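Local coordinates for protein manganese-containing pseudocatalase (Thermus thermophilus, PDB 2V8T) that probably breaks down hydrogen peroxide as a catalase, using a pair of manganese ions held in each subunit, at residues S38-Y43 and E69-I74. Numbering follows the deposited sequence.
Sequences STLMNY and EELGHI. With MN (manganese (II) ion), chain C; MN (manganese (II) ion), chain D.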
loop_
_atom_site.group_PDB
_atom_site.type_symbol
_atom_site.label_atom_id
_atom_site.label_comp_id
_atom_site.label_asym_id
_atom_site.label_seq_id
_atom_site.Cartn_x
_atom_site.Cartn_y
_atom_site.Cartn_z
ATOM N N SER A 38 -5.623 9.404 -13.153
ATOM C CA SER A 38 -5.520 10.483 -12.195
ATOM C C SER A 38 -6.213 11.746 -12.668
ATOM O O SER A 38 -6.940 12.362 -11.878
ATOM C CB SER A 38 -4.076 10.786 -11.848
ATOM O OG SER A 38 -3.575 9.686 -11.111
ATOM N N THR A 39 -5.992 12.175 -13.889
ATOM C CA THR A 39 -6.711 13.382 -14.348
ATOM C C THR A 39 -8.211 13.128 -14.354
ATOM O O THR A 39 -8.987 13.938 -13.826
ATOM C CB THR A 39 -6.140 13.879 -15.661
ATOM O OG1 THR A 39 -6.181 12.792 -16.566
ATOM C CG2 THR A 39 -4.733 14.405 -15.493
ATOM N N LEU A 40 -8.635 11.968 -14.859
ATOM C CA LEU A 40 -10.041 11.588 -14.808
ATOM C C LEU A 40 -10.586 11.716 -13.413
ATOM O O LEU A 40 -11.627 12.363 -13.175
ATOM C CB LEU A 40 -10.203 10.155 -15.294
ATOM C CG LEU A 40 -11.569 9.545 -15.039
ATOM C CD1 LEU A 40 -12.683 10.305 -15.731
ATOM C CD2 LEU A 40 -11.548 8.064 -15.457
ATOM N N MET A 41 -9.984 11.007 -12.439
ATOM C CA MET A 41 -10.631 10.896 -11.148
ATOM C C MET A 41 -10.526 12.188 -10.347
ATOM O O MET A 41 -11.432 12.511 -9.560
ATOM C CB MET A 41 -10.030 9.708 -10.402
ATOM C CG MET A 41 -10.393 8.342 -11.049
ATOM S SD MET A 41 -12.112 7.843 -10.643
ATOM C CE MET A 41 -12.554 6.688 -11.960
ATOM N N ASN A 42 -9.438 12.954 -10.532
ATOM C CA ASN A 42 -9.381 14.269 -9.930
ATOM C C ASN A 42 -10.590 15.123 -10.368
ATOM O O ASN A 42 -11.282 15.700 -9.549
ATOM C CB ASN A 42 -8.066 15.007 -10.317
ATOM C CG ASN A 42 -6.980 14.685 -9.307
ATOM O OD1 ASN A 42 -6.918 15.330 -8.283
ATOM N ND2 ASN A 42 -6.159 13.678 -9.578
ATOM N N TYR A 43 -10.766 15.213 -11.695
ATOM C CA TYR A 43 -11.828 16.133 -12.169
ATOM C C TYR A 43 -13.191 15.556 -11.872
ATOM O O TYR A 43 -14.143 16.315 -11.584
ATOM C CB TYR A 43 -11.630 16.426 -13.636
ATOM C CG TYR A 43 -10.244 16.875 -13.990
ATOM C CD1 TYR A 43 -9.351 17.484 -13.089
ATOM C CD2 TYR A 43 -9.768 16.655 -15.282
ATOM C CE1 TYR A 43 -8.054 17.765 -13.437
ATOM C CE2 TYR A 43 -8.478 16.970 -15.669
ATOM C CZ TYR A 43 -7.604 17.520 -14.713
ATOM O OH TYR A 43 -6.305 17.800 -15.012
ATOM N N GLU A 69 -14.249 14.258 -20.811
ATOM C CA GLU A 69 -13.267 13.980 -21.844
ATOM C C GLU A 69 -12.234 12.935 -21.346
ATOM O O GLU A 69 -11.822 12.046 -22.099
ATOM C CB GLU A 69 -12.531 15.254 -22.305
ATOM C CG GLU A 69 -11.566 14.891 -23.417
ATOM C CD GLU A 69 -10.857 16.021 -24.139
ATOM O OE1 GLU A 69 -11.080 17.220 -23.826
ATOM O OE2 GLU A 69 -10.022 15.667 -25.023
ATOM N N GLU A 70 -11.792 13.064 -20.081
ATOM C CA GLU A 70 -10.767 12.138 -19.594
ATOM C C GLU A 70 -11.259 10.706 -19.552
ATOM O O GLU A 70 -10.422 9.771 -19.631
ATOM C CB GLU A 70 -10.250 12.562 -18.211
ATOM C CG GLU A 70 -9.694 13.972 -18.065
ATOM C CD GLU A 70 -8.435 14.326 -18.857
ATOM O OE1 GLU A 70 -8.107 13.629 -19.778
ATOM O OE2 GLU A 70 -7.860 15.398 -18.571
ATOM N N LEU A 71 -12.562 10.446 -19.483
ATOM C CA LEU A 71 -13.058 9.065 -19.611
ATOM C C LEU A 71 -12.602 8.453 -20.924
ATOM O O LEU A 71 -12.220 7.280 -21.000
ATOM C CB LEU A 71 -14.602 9.020 -19.530
ATOM C CG LEU A 71 -15.211 9.267 -18.164
ATOM C CD1 LEU A 71 -16.716 9.546 -18.307
ATOM C CD2 LEU A 71 -14.988 8.077 -17.253
ATOM N N GLY A 72 -12.732 9.213 -22.016
ATOM C CA GLY A 72 -12.285 8.728 -23.289
ATOM C C GLY A 72 -10.796 8.602 -23.390
ATOM O O GLY A 72 -10.270 7.868 -24.249
ATOM N N HIS A 73 -10.049 9.315 -22.538
ATOM C CA HIS A 73 -8.600 9.164 -22.536
ATOM C C HIS A 73 -8.151 7.893 -21.831
ATOM O O HIS A 73 -7.212 7.250 -22.314
ATOM C CB HIS A 73 -7.914 10.384 -21.964
ATOM C CG HIS A 73 -8.117 11.608 -22.749
ATOM N ND1 HIS A 73 -7.468 12.786 -22.428
ATOM C CD2 HIS A 73 -8.905 11.832 -23.852
ATOM C CE1 HIS A 73 -7.895 13.682 -23.317
ATOM N NE2 HIS A 73 -8.757 13.138 -24.188
ATOM N N ILE A 74 -8.765 7.497 -20.711
ATOM C CA ILE A 74 -8.411 6.182 -20.172
ATOM C C ILE A 74 -8.708 5.122 -21.212
ATOM O O ILE A 74 -7.962 4.149 -21.375
ATOM C CB ILE A 74 -9.013 5.852 -18.776
ATOM C CG1 ILE A 74 -10.521 5.775 -18.728
ATOM C CG2 ILE A 74 -8.471 6.812 -17.727
ATOM C CD1 ILE A 74 -11.050 5.027 -17.485
HETATM MN MN MN C . -6.198 13.268 -20.685
HETATM MN MN MN D . -6.148 16.320 -19.411
HETATM O O HOH W 1 -5.600 14.257 -18.963
HETATM O O HOH W 2 -4.399 13.699 -21.936
#
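Leu40 and Glu70 have the nearest CA atoms across the two segments, with Glu70 CB resting 3.5 Å from Leu40 CA. From there the Glu70 chain, bent at chi2, turns its carboxylate onto the metals and bridges them: OE1 binds the chain C manganese and OE2 the chain D manganese, each at 2.1 Å. Water 1 also bridges the pair, while His73 ND1 joins the chain C ion at 2.2 Å. Within segment 38-43, Thr39 and Tyr43 border this carboxylate without binding metal. The Thr39 side chain crosses that of Glu70 at about a right angle, OG1 lying 3.6 Å from Glu70 CD, and Tyr43 brings its ring edge up to the carboxylate, CE2 3.4 Å from Glu70 OE2, with ring and carboxylate planes 35° apart. The Tyr43 hydroxyl hydrogen-bonds to Glu155 OE2, a ligand of the chain D manganese, so one tyrosine touches two metal-binding carboxylates. In the second shell, Glu69 OE2 accepts a weak hydrogen bond from His73 NE2 and is salt-bridged to Arg184, an arrangement that probably helps to orient the imidazole. Away from the metals the interface is apolar. With CG anti to its backbone N (chi1 169°), Leu40 spreads its methyls over the facing helix, CD1 against Leu71 CD2 at 3.5 Å and CD2 against Ile74 CD1 at 3.7 Å. Replacing Leu40 with alanine would probably open a gap and cost Leu71 CD2 and Ile74 CD1 their contact with this side chain. The segments run nearly antiparallel, at 153°, as neighbours in the ferritin-like four-helix bundle. Glu36 and His188 complete the protein ligands; helix 144-166 packs on Thr39 and Tyr43, helix 172-200 on His73, and a second subunit reaches Leu71 and Ile74 through its Phe2 and Phe48.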